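Local coordinates for protein putative tryptophan halogenase (Xanthomonas campestris pv. campestris, PDB 6Y1W) that probably halogenates an aromatic substrate as a flavin-dependent halogenase, a family that works with reduced FAD, and is seen here without its cofactor, at residues A[59-64]-A[346-351]; A[86-91]-A[161-166]; A[244-249]-A[286-291]; A[250-255]-A[311-316]. All blocks are in the same frame, centred on the assembly; numbering follows the deposited sequence.

In the fold
Contact 1 (59-64 with 346-351) closes the widest loop, and the other three lie nested within it. Strand 59-61 leads into the helices before contact 2, where strand 87-89 pairs with strand 162-166 and closes a smaller loop. Strand 162-166 also neighbours strand 59-61, so contacts 1 and 2 share a three-stranded antiparallel sheet and touch directly, partly through Lys89 and Ser348. Further on, contacts 3 and 4 cross along the chain. Both use strand 248-254, which pairs with strand 283-289 in contact 3 and with the loop entering strand 316-319 in contact 4. These two build one side of the seven-stranded mixed sheet.

Contact 1 (A[59-64]-A[346-351]); sequences GEATIP and IESTNI. With BUD ((2S,3S)-butane-2,3-diol), chain H.
Glu60 and Asn350 meet through their polar ends. Asn350 ND2 donates to Glu60 OE2 at 2.7 Å, and the bond is nearly straight at 169°. It uses the syn lone pair of OE2 and lies in the amide plane, with carboxylate and amide nearly coplanar. The extended Glu60 chain, its CG anti to the backbone N (chi1 -175°), carries the carboxylate over to the start of helix 350-363. A water gives a second link: it donates to Glu60 OE2 and to Ala61 O, and accepts from Ile351 N at 3.1 Å. The side chain of Ile351 lies beside the same carboxylate, with CG1 3.5 Å from Glu60 OE2. The contact thus sets strand 59-61, at the edge of its three-stranded sheet, against the segment leading into helix 350-363, next to the predicted halogenase active site. Ser348 turns its side chain to the strand, with OG 3.4 Å from Ala61 CB. That hydroxyl is hydrogen-bonded to Lys89, the predicted catalytic lysine, which also bonds to Thr62 O. Ile63 CG2 rests 3.4 Å from Ser348 O, while Ile63 CB packs on C1 of a bound butanediol at 3.8 Å. Further out, His106 and His395 both hydrogen-bond OE2 of Glu347, a predicted tryptophan-binding residue.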
# COMPACT_ATOMS: atom_id res chain seq x y z
N GLY A 59 -8.91 18.08 26.04
CA GLY A 59 -8.46 16.67 26.03
C GLY A 59 -8.75 16.04 24.67
O GLY A 59 -9.83 16.21 24.14
N GLU A 60 -7.79 15.29 24.14
CA GLU A 60 -7.92 14.76 22.79
C GLU A 60 -7.36 13.35 22.73
O GLU A 60 -6.32 13.07 23.33
CB GLU A 60 -7.16 15.70 21.82
CG GLU A 60 -7.30 15.34 20.39
CD GLU A 60 -6.99 16.51 19.44
OE1 GLU A 60 -6.79 17.68 19.85
OE2 GLU A 60 -6.99 16.23 18.22
N ALA A 61 -8.02 12.46 21.98
CA ALA A 61 -7.49 11.12 21.73
C ALA A 61 -6.71 11.07 20.40
O ALA A 61 -6.87 11.92 19.52
CB ALA A 61 -8.63 10.09 21.73
N THR A 62 -5.81 10.10 20.30
CA THR A 62 -4.88 10.00 19.17
C THR A 62 -4.85 8.55 18.69
O THR A 62 -5.56 7.67 19.21
CB THR A 62 -3.44 10.44 19.56
OG1 THR A 62 -2.98 9.68 20.68
CG2 THR A 62 -3.37 11.93 19.96
N ILE A 63 -4.07 8.31 17.65
CA ILE A 63 -3.92 6.95 17.10
C ILE A 63 -2.44 6.61 16.94
O ILE A 63 -1.57 7.50 17.13
CB ILE A 63 -4.73 6.80 15.80
CG1 ILE A 63 -4.40 7.89 14.80
CG2 ILE A 63 -6.26 6.85 16.11
CD1 ILE A 63 -5.17 7.66 13.46
N PRO A 64 -2.10 5.36 16.63
CA PRO A 64 -0.69 4.94 16.80
C PRO A 64 0.30 5.63 15.90
O PRO A 64 1.50 5.56 16.17
CB PRO A 64 -0.75 3.43 16.51
CG PRO A 64 -2.15 3.03 17.02
CD PRO A 64 -3.00 4.18 16.57
N ILE A 346 -14.73 10.96 15.80
CA ILE A 346 -15.29 9.65 16.12
C ILE A 346 -14.25 8.55 16.06
O ILE A 346 -14.37 7.54 16.76
CB ILE A 346 -16.47 9.38 15.17
CG1 ILE A 346 -17.20 8.10 15.55
CG2 ILE A 346 -15.98 9.21 13.71
CD1 ILE A 346 -18.47 7.89 14.69
N GLU A 347 -13.20 8.71 15.24
CA GLU A 347 -12.09 7.76 15.18
C GLU A 347 -10.76 8.44 15.48
O GLU A 347 -9.71 7.94 15.07
CB GLU A 347 -12.03 7.05 13.81
CG GLU A 347 -13.11 5.97 13.63
CD GLU A 347 -12.82 4.69 14.42
OE1 GLU A 347 -11.68 4.51 14.93
OE2 GLU A 347 -13.77 3.82 14.55
N SER A 348 -10.77 9.56 16.20
CA SER A 348 -9.55 10.19 16.72
C SER A 348 -8.52 10.44 15.62
O SER A 348 -7.35 10.10 15.77
CB SER A 348 -8.90 9.37 17.86
OG SER A 348 -9.86 8.81 18.79
N THR A 349 -8.95 11.08 14.54
CA THR A 349 -8.08 11.30 13.38
C THR A 349 -7.54 12.73 13.26
O THR A 349 -6.74 12.97 12.35
CB THR A 349 -8.81 10.93 12.07
OG1 THR A 349 -10.13 11.52 12.03
CG2 THR A 349 -8.92 9.42 11.90
N ASN A 350 -7.90 13.68 14.14
CA ASN A 350 -7.50 15.08 13.92
C ASN A 350 -5.98 15.26 13.91
O ASN A 350 -5.39 15.80 12.96
CB ASN A 350 -8.12 15.97 15.01
CG ASN A 350 -7.56 17.40 14.99
OD1 ASN A 350 -7.71 18.07 13.98
ND2 ASN A 350 -6.93 17.87 16.10
N ILE A 351 -5.32 14.83 14.99
CA ILE A 351 -3.87 15.00 15.05
C ILE A 351 -3.16 14.17 13.99
O ILE A 351 -2.15 14.62 13.42
CB ILE A 351 -3.40 14.70 16.49
CG1 ILE A 351 -3.66 15.95 17.33
CG2 ILE A 351 -1.88 14.33 16.54
CD1 ILE A 351 -3.42 15.74 18.83
C1 BUD H . -5.85 3.71 13.83
O1 BUD H . -7.96 2.63 13.71
C2 BUD H . -6.78 2.86 12.97
O2 BUD H . -6.88 0.72 11.76
C3 BUD H . -6.11 1.53 12.63
C4 BUD H . -4.75 1.82 11.96
O HOH W 1 -6.62 13.62 17.47

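Contact 2 (A[86-91]-A[161-166]); sequences ATFKVG and YAYHLD
The His164 ring has Lys89 CB over one face and Thr87 OG1 at its edge. Lys89 CB makes a CH-pi contact 3.7 Å from the ring centroid, and Lys89 CG and CD run on past the rim at NE2. At the edge, His164 ND1 donates to Thr87 OG1 at 3.0 Å, close to the ring plane. The same hydroxyl is also hydrogen-bonded to the backbone oxygen of Pro278. His164 NE2 is hydrogen-bonded to Thr264, so both ring nitrogens have partners and the ring rotation is fixed. An aromatic pair lies on the other side of the sheet. The edge of Phe88 is turned to the face of Tyr161 in an offset edge-to-face stack, with centroids 5.5 Å apart and planes at 77°. Tyr163 CE1 lies at the edge of the Tyr161 ring, and both tyrosine hydroxyls bond to Glu77. The backbones carry these groups through two antiparallel hydrogen-bonded pairs. Thr87 with His164 is joined by two bonds of 2.9 Å, from Thr87 N to His164 O and from His164 N to Thr87 O. In the pair of Lys89 with Ala162, Ala162 N reaches Lys89 O at 2.8 Å. All four side-chain torsions of Lys89 are near 180°, which carries NZ across to Ser348 and segment 59-64. This is a short antiparallel sheet that delivers the lysine predicted to be the active-site residue of a flavin-dependent halogenase.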
# COMPACT_ATOMS: atom_id res chain seq x y z
N ALA A 86 -0.80 12.82 29.92
CA ALA A 86 -1.32 11.82 28.99
C ALA A 86 -1.54 10.45 29.62
O ALA A 86 -0.87 10.07 30.58
CB ALA A 86 -0.38 11.65 27.79
N THR A 87 -2.48 9.69 29.05
CA THR A 87 -2.68 8.29 29.41
C THR A 87 -2.60 7.44 28.15
O THR A 87 -2.54 7.95 27.03
CB THR A 87 -4.04 8.05 30.12
OG1 THR A 87 -5.11 8.33 29.20
CG2 THR A 87 -4.21 8.99 31.38
N PHE A 88 -2.62 6.12 28.33
CA PHE A 88 -2.57 5.24 27.18
C PHE A 88 -3.97 4.92 26.65
O PHE A 88 -4.96 4.88 27.40
CB PHE A 88 -1.83 3.94 27.53
CG PHE A 88 -0.37 4.15 27.78
CD1 PHE A 88 0.53 4.28 26.70
CD2 PHE A 88 0.12 4.26 29.07
CE1 PHE A 88 1.88 4.52 26.92
CE2 PHE A 88 1.50 4.51 29.28
CZ PHE A 88 2.36 4.63 28.21
N LYS A 89 -4.02 4.65 25.34
CA LYS A 89 -5.27 4.31 24.66
C LYS A 89 -5.05 3.06 23.83
O LYS A 89 -4.09 3.02 23.06
CB LYS A 89 -5.69 5.46 23.72
CG LYS A 89 -6.92 5.12 22.87
CD LYS A 89 -7.18 6.24 21.87
CE LYS A 89 -8.29 5.79 20.87
NZ LYS A 89 -8.25 6.68 19.63
N VAL A 90 -5.93 2.06 23.99
CA VAL A 90 -5.86 0.85 23.16
C VAL A 90 -7.08 0.67 22.27
O VAL A 90 -7.13 -0.31 21.51
CB VAL A 90 -5.62 -0.41 24.00
CG1 VAL A 90 -4.27 -0.33 24.71
CG2 VAL A 90 -6.76 -0.60 25.02
N GLY A 91 -8.07 1.57 22.34
CA GLY A 91 -9.25 1.38 21.51
C GLY A 91 -10.32 2.39 21.86
O GLY A 91 -10.12 3.28 22.71
N TYR A 161 -0.91 0.77 20.53
CA TYR A 161 -1.51 1.75 21.44
C TYR A 161 -1.27 3.16 20.91
O TYR A 161 -0.46 3.39 20.01
CB TYR A 161 -0.93 1.64 22.87
CG TYR A 161 0.53 2.05 22.93
CD1 TYR A 161 1.56 1.12 22.72
CD2 TYR A 161 0.88 3.37 23.20
CE1 TYR A 161 2.88 1.51 22.71
CE2 TYR A 161 2.23 3.76 23.21
CZ TYR A 161 3.21 2.81 22.99
OH TYR A 161 4.54 3.17 22.99
N ALA A 162 -2.00 4.11 21.52
CA ALA A 162 -1.75 5.53 21.31
C ALA A 162 -2.04 6.24 22.64
O ALA A 162 -1.88 5.63 23.70
CB ALA A 162 -2.60 6.09 20.17
N TYR A 163 -2.49 7.51 22.60
CA TYR A 163 -2.55 8.33 23.81
C TYR A 163 -3.85 9.10 23.91
O TYR A 163 -4.47 9.47 22.91
CB TYR A 163 -1.43 9.38 23.83
CG TYR A 163 -0.07 8.84 23.42
CD1 TYR A 163 0.66 8.07 24.29
CD2 TYR A 163 0.44 9.13 22.16
CE1 TYR A 163 1.92 7.57 23.92
CE2 TYR A 163 1.69 8.64 21.76
CZ TYR A 163 2.43 7.89 22.66
OH TYR A 163 3.66 7.43 22.21
N HIS A 164 -4.23 9.42 25.15
CA HIS A 164 -5.13 10.51 25.44
C HIS A 164 -4.26 11.64 25.97
O HIS A 164 -3.44 11.39 26.86
CB HIS A 164 -6.14 10.09 26.51
CG HIS A 164 -6.93 8.85 26.15
ND1 HIS A 164 -6.76 7.64 26.80
CD2 HIS A 164 -7.86 8.63 25.18
CE1 HIS A 164 -7.59 6.74 26.28
NE2 HIS A 164 -8.26 7.32 25.29
N LEU A 165 -4.41 12.86 25.44
CA LEU A 165 -3.49 13.91 25.85
C LEU A 165 -4.20 15.24 25.98
O LEU A 165 -5.30 15.45 25.48
CB LEU A 165 -2.29 14.04 24.88
CG LEU A 165 -2.61 14.25 23.38
CD1 LEU A 165 -3.04 15.69 23.11
CD2 LEU A 165 -1.41 13.89 22.49
N ASP A 166 -3.54 16.16 26.71
CA ASP A 166 -4.01 17.55 26.76
C ASP A 166 -3.40 18.26 25.56
O ASP A 166 -2.18 18.38 25.46
CB ASP A 166 -3.57 18.21 28.07
CG ASP A 166 -4.11 19.64 28.20
OD1 ASP A 166 -3.79 20.48 27.34
OD2 ASP A 166 -4.88 19.96 29.16

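Contact 3 (A[244-249]-A[286-291]); sequences LFADSA and GIVYSS
A classic beta bulge marks the start of strand 248-254, where Asp247 and Ser248 both face Tyr289 on the antiparallel strand 283-289. Asp247 N donates to Tyr289 O at 3.0 Å, and Ser248 N makes a weak bond to the same oxygen. In the other direction Tyr289 N donates to Ser248 O at 2.9 Å. The Asp247 carboxylate fastens the strand end. Its OD2 takes the Ser291 hydroxyl on the syn lone pair at 2.6 Å. Its OD1 accepts from Ser291 N at 2.9 Å and from Ser248 OG, which arrive from opposite faces of the carboxylate plane. Ser248 CB sits over one face of the Tyr289 ring, 3.6 Å from its centroid. A chi1 of 65° at Tyr289 folds the ring back across the neighbouring strand. A water bound to Tyr289 OH at 2.7 Å reaches Ala249 O only weakly. Ahead of the bulge, Ser290 OG donates to Phe245 O at 2.8 Å, and Ala246 CB packs on Val288 CG1. Helix 296-306 lies against Ile287 and Tyr289, strand 272-278 pairs beyond Val288, and strand 316-319 flanks Ser248 and Ala249.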
# COMPACT_ATOMS: atom_id res chain seq x y z
N LEU A 244 -22.74 13.30 6.33
CA LEU A 244 -22.30 13.44 7.72
C LEU A 244 -23.01 14.66 8.28
O LEU A 244 -22.74 15.78 7.84
CB LEU A 244 -20.77 13.58 7.79
CG LEU A 244 -20.03 12.29 7.40
CD1 LEU A 244 -18.52 12.62 7.29
CD2 LEU A 244 -20.32 11.19 8.44
N PHE A 245 -23.91 14.44 9.25
CA PHE A 245 -24.84 15.49 9.66
C PHE A 245 -24.38 16.32 10.86
O PHE A 245 -24.96 17.39 11.12
CB PHE A 245 -26.22 14.89 10.00
CG PHE A 245 -26.76 13.97 8.92
CD1 PHE A 245 -26.39 14.10 7.59
CD2 PHE A 245 -27.65 12.95 9.27
CE1 PHE A 245 -26.90 13.21 6.61
CE2 PHE A 245 -28.16 12.09 8.31
CZ PHE A 245 -27.79 12.22 6.99
N ALA A 246 -23.40 15.86 11.63
CA ALA A 246 -22.96 16.64 12.79
C ALA A 246 -22.29 17.95 12.38
O ALA A 246 -21.57 18.00 11.39
CB ALA A 246 -21.99 15.79 13.61
N ASP A 247 -22.55 19.00 13.15
CA ASP A 247 -21.98 20.31 12.85
C ASP A 247 -21.76 21.12 14.11
O ASP A 247 -21.34 22.28 14.01
CB ASP A 247 -22.89 21.07 11.88
CG ASP A 247 -24.27 21.37 12.47
OD1 ASP A 247 -24.54 21.09 13.65
OD2 ASP A 247 -25.13 21.89 11.73
N SER A 248 -21.95 20.52 15.30
CA SER A 248 -21.90 21.26 16.55
C SER A 248 -21.31 20.37 17.64
O SER A 248 -21.44 19.15 17.59
CB SER A 248 -23.31 21.68 16.98
OG SER A 248 -23.96 22.47 15.98
N ALA A 249 -20.69 21.00 18.64
CA ALA A 249 -20.31 20.23 19.81
C ALA A 249 -20.38 21.12 21.05
O ALA A 249 -20.28 22.36 20.97
CB ALA A 249 -18.90 19.66 19.69
N GLY A 286 -17.55 15.48 25.75
CA GLY A 286 -18.21 16.38 24.79
C GLY A 286 -19.36 15.66 24.13
O GLY A 286 -19.45 14.44 24.17
N ILE A 287 -20.28 16.44 23.54
CA ILE A 287 -21.35 15.86 22.75
C ILE A 287 -21.23 16.47 21.36
O ILE A 287 -21.01 17.68 21.22
CB ILE A 287 -22.76 16.07 23.38
CG1 ILE A 287 -23.81 15.38 22.50
CG2 ILE A 287 -23.13 17.57 23.59
CD1 ILE A 287 -25.12 15.08 23.28
N VAL A 288 -21.28 15.61 20.36
CA VAL A 288 -21.19 15.98 18.96
C VAL A 288 -22.59 15.79 18.40
O VAL A 288 -23.14 14.71 18.54
CB VAL A 288 -20.21 15.05 18.25
CG1 VAL A 288 -20.30 15.22 16.71
CG2 VAL A 288 -18.76 15.29 18.76
N TYR A 289 -23.15 16.81 17.76
CA TYR A 289 -24.54 16.66 17.34
C TYR A 289 -24.82 17.49 16.09
O TYR A 289 -23.99 18.26 15.62
CB TYR A 289 -25.51 17.07 18.47
CG TYR A 289 -25.44 18.53 18.86
CD1 TYR A 289 -24.47 19.00 19.77
CD2 TYR A 289 -26.38 19.44 18.39
CE1 TYR A 289 -24.40 20.35 20.14
CE2 TYR A 289 -26.32 20.78 18.75
CZ TYR A 289 -25.36 21.23 19.62
OH TYR A 289 -25.37 22.56 19.91
N SER A 290 -26.03 17.31 15.55
CA SER A 290 -26.46 18.00 14.33
C SER A 290 -27.51 19.04 14.68
O SER A 290 -28.60 18.68 15.17
CB SER A 290 -27.04 17.03 13.31
OG SER A 290 -27.52 17.78 12.19
N SER A 291 -27.21 20.29 14.35
CA SER A 291 -28.13 21.40 14.57
C SER A 291 -29.40 21.27 13.75
O SER A 291 -30.40 21.92 14.06
CB SER A 291 -27.44 22.74 14.25
OG SER A 291 -27.26 22.97 12.84
O HOH W 2 -25.39 24.42 17.05
O HOH W 3 -23.22 23.88 20.89

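Contact 4 (A[250-255]-A[311-316]); sequences LAVQTE and ALTTPR. With BUD ((2S,3S)-butane-2,3-diol), chain K.
Thr313 faces Gln253 and can be followed outward from CB, which packs 3.4 Å from C3 of a bound butanediol. Its CG2 leans on the same diol carbon and on the CB and CG of Gln253. With chi1 at 60°, OG1 is turned toward the strand. There it accepts from Gln253 N at 3.0 Å, in an almost straight bond of 176°. The same hydroxyl donates to a water at 2.7 Å.

On either side of Thr313 the backbone makes its own bonds. Leu312 N donates to Gln253 O at 2.8 Å, from above the carbonyl plane. Ala251 and Arg316 form an antiparallel hydrogen-bonded pair, with both bonds in the carbonyl planes. The register shifts by two residues between this pair and the bridge of Thr254 with Ala311. Between them the Thr313 hydroxyl takes Gln253 N, and the water ties that hydroxyl to Ala251 O and Thr314 O, donating to both. Val252 CG2 packs against the loop, 3.4 Å from Thr313 O and near Ala311 CB and Pro315 CG.

The diol is held by Thr314 N, which donates to its O2 at 2.9 Å. Arg316 bends back so that NH1 donates to Thr314 O, with O2 at the guanidinium edge. Away from the predicted cofactor and substrate sites, the loop leading into strand 316-319, with the first residue of that strand, thus docks on strand 248-254 through backbone bonds, which a side-chain hydroxyl and a water supplement where the register shifts.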
# COMPACT_ATOMS: atom_id res chain seq x y z
N LEU A 250 -20.53 20.47 22.20
CA LEU A 250 -20.36 21.12 23.49
C LEU A 250 -19.32 20.30 24.25
O LEU A 250 -19.46 19.08 24.31
CB LEU A 250 -21.66 21.11 24.32
CG LEU A 250 -22.71 22.15 24.00
CD1 LEU A 250 -24.06 21.74 24.62
CD2 LEU A 250 -22.24 23.53 24.50
N ALA A 251 -18.33 20.96 24.86
CA ALA A 251 -17.25 20.22 25.51
C ALA A 251 -17.09 20.68 26.95
O ALA A 251 -17.27 21.86 27.26
CB ALA A 251 -15.92 20.39 24.75
N VAL A 252 -16.74 19.75 27.84
CA VAL A 252 -16.60 20.09 29.26
C VAL A 252 -15.67 19.08 29.92
O VAL A 252 -15.74 17.88 29.64
CB VAL A 252 -17.97 20.11 29.98
CG1 VAL A 252 -18.59 18.69 30.02
CG2 VAL A 252 -17.83 20.69 31.42
N GLN A 253 -14.83 19.57 30.85
CA GLN A 253 -13.97 18.69 31.61
C GLN A 253 -14.62 18.36 32.94
O GLN A 253 -15.36 19.16 33.52
CB GLN A 253 -12.58 19.35 31.83
CG GLN A 253 -11.90 19.83 30.53
CD GLN A 253 -11.64 18.70 29.48
OE1 GLN A 253 -10.77 17.84 29.67
NE2 GLN A 253 -12.38 18.72 28.36
N THR A 254 -14.37 17.15 33.43
CA THR A 254 -14.91 16.76 34.73
C THR A 254 -13.79 16.17 35.56
O THR A 254 -12.78 15.70 35.05
CB THR A 254 -16.05 15.73 34.62
OG1 THR A 254 -15.64 14.61 33.79
CG2 THR A 254 -17.33 16.37 34.06
N GLU A 255 -13.99 16.15 36.89
CA GLU A 255 -12.99 15.47 37.69
C GLU A 255 -13.04 13.95 37.46
O GLU A 255 -14.07 13.37 37.09
CB GLU A 255 -13.18 15.80 39.19
CG GLU A 255 -14.42 15.27 39.73
CD GLU A 255 -14.82 15.94 41.07
OE1 GLU A 255 -13.98 16.55 41.79
OE2 GLU A 255 -16.02 15.83 41.38
N ALA A 311 -18.15 19.13 37.16
CA ALA A 311 -17.52 19.85 36.06
C ALA A 311 -16.38 20.72 36.56
O ALA A 311 -16.51 21.44 37.56
CB ALA A 311 -18.55 20.71 35.34
N LEU A 312 -15.28 20.75 35.80
CA LEU A 312 -14.10 21.55 36.10
C LEU A 312 -14.01 22.79 35.23
O LEU A 312 -13.18 23.65 35.51
CB LEU A 312 -12.81 20.74 35.90
CG LEU A 312 -12.71 19.59 36.86
CD1 LEU A 312 -11.42 18.81 36.61
CD2 LEU A 312 -12.68 20.13 38.26
N THR A 313 -14.81 22.85 34.16
CA THR A 313 -14.85 23.98 33.22
C THR A 313 -16.30 24.31 32.92
O THR A 313 -17.21 23.51 33.18
CB THR A 313 -14.08 23.66 31.92
OG1 THR A 313 -14.67 22.53 31.27
CG2 THR A 313 -12.59 23.34 32.23
N THR A 314 -16.52 25.52 32.42
CA THR A 314 -17.82 25.84 31.83
C THR A 314 -17.90 25.26 30.42
O THR A 314 -16.97 25.48 29.62
CB THR A 314 -18.01 27.36 31.78
OG1 THR A 314 -18.07 27.85 33.13
CG2 THR A 314 -19.31 27.75 31.06
N PRO A 315 -19.00 24.61 30.05
CA PRO A 315 -19.08 23.99 28.72
C PRO A 315 -18.84 25.02 27.63
O PRO A 315 -19.28 26.17 27.72
CB PRO A 315 -20.50 23.42 28.67
CG PRO A 315 -20.83 23.16 30.07
CD PRO A 315 -20.16 24.25 30.88
N ARG A 316 -18.08 24.61 26.63
CA ARG A 316 -17.71 25.44 25.50
C ARG A 316 -18.41 24.92 24.26
O ARG A 316 -18.39 23.71 24.01
CB ARG A 316 -16.19 25.42 25.27
CG ARG A 316 -15.43 26.45 26.09
CD ARG A 316 -16.30 27.65 26.38
NE ARG A 316 -15.58 28.79 26.95
CZ ARG A 316 -15.08 28.84 28.18
NH1 ARG A 316 -15.19 27.82 29.04
NH2 ARG A 316 -14.45 29.95 28.56
C1 BUD K . -10.48 27.59 32.70
O1 BUD K . -11.89 26.75 34.49
C2 BUD K . -11.90 27.45 33.25
O2 BUD K . -14.20 27.19 32.49
C3 BUD K . -12.88 26.81 32.27
C4 BUD K . -12.62 27.14 30.82
O HOH W 4 -15.01 23.45 28.73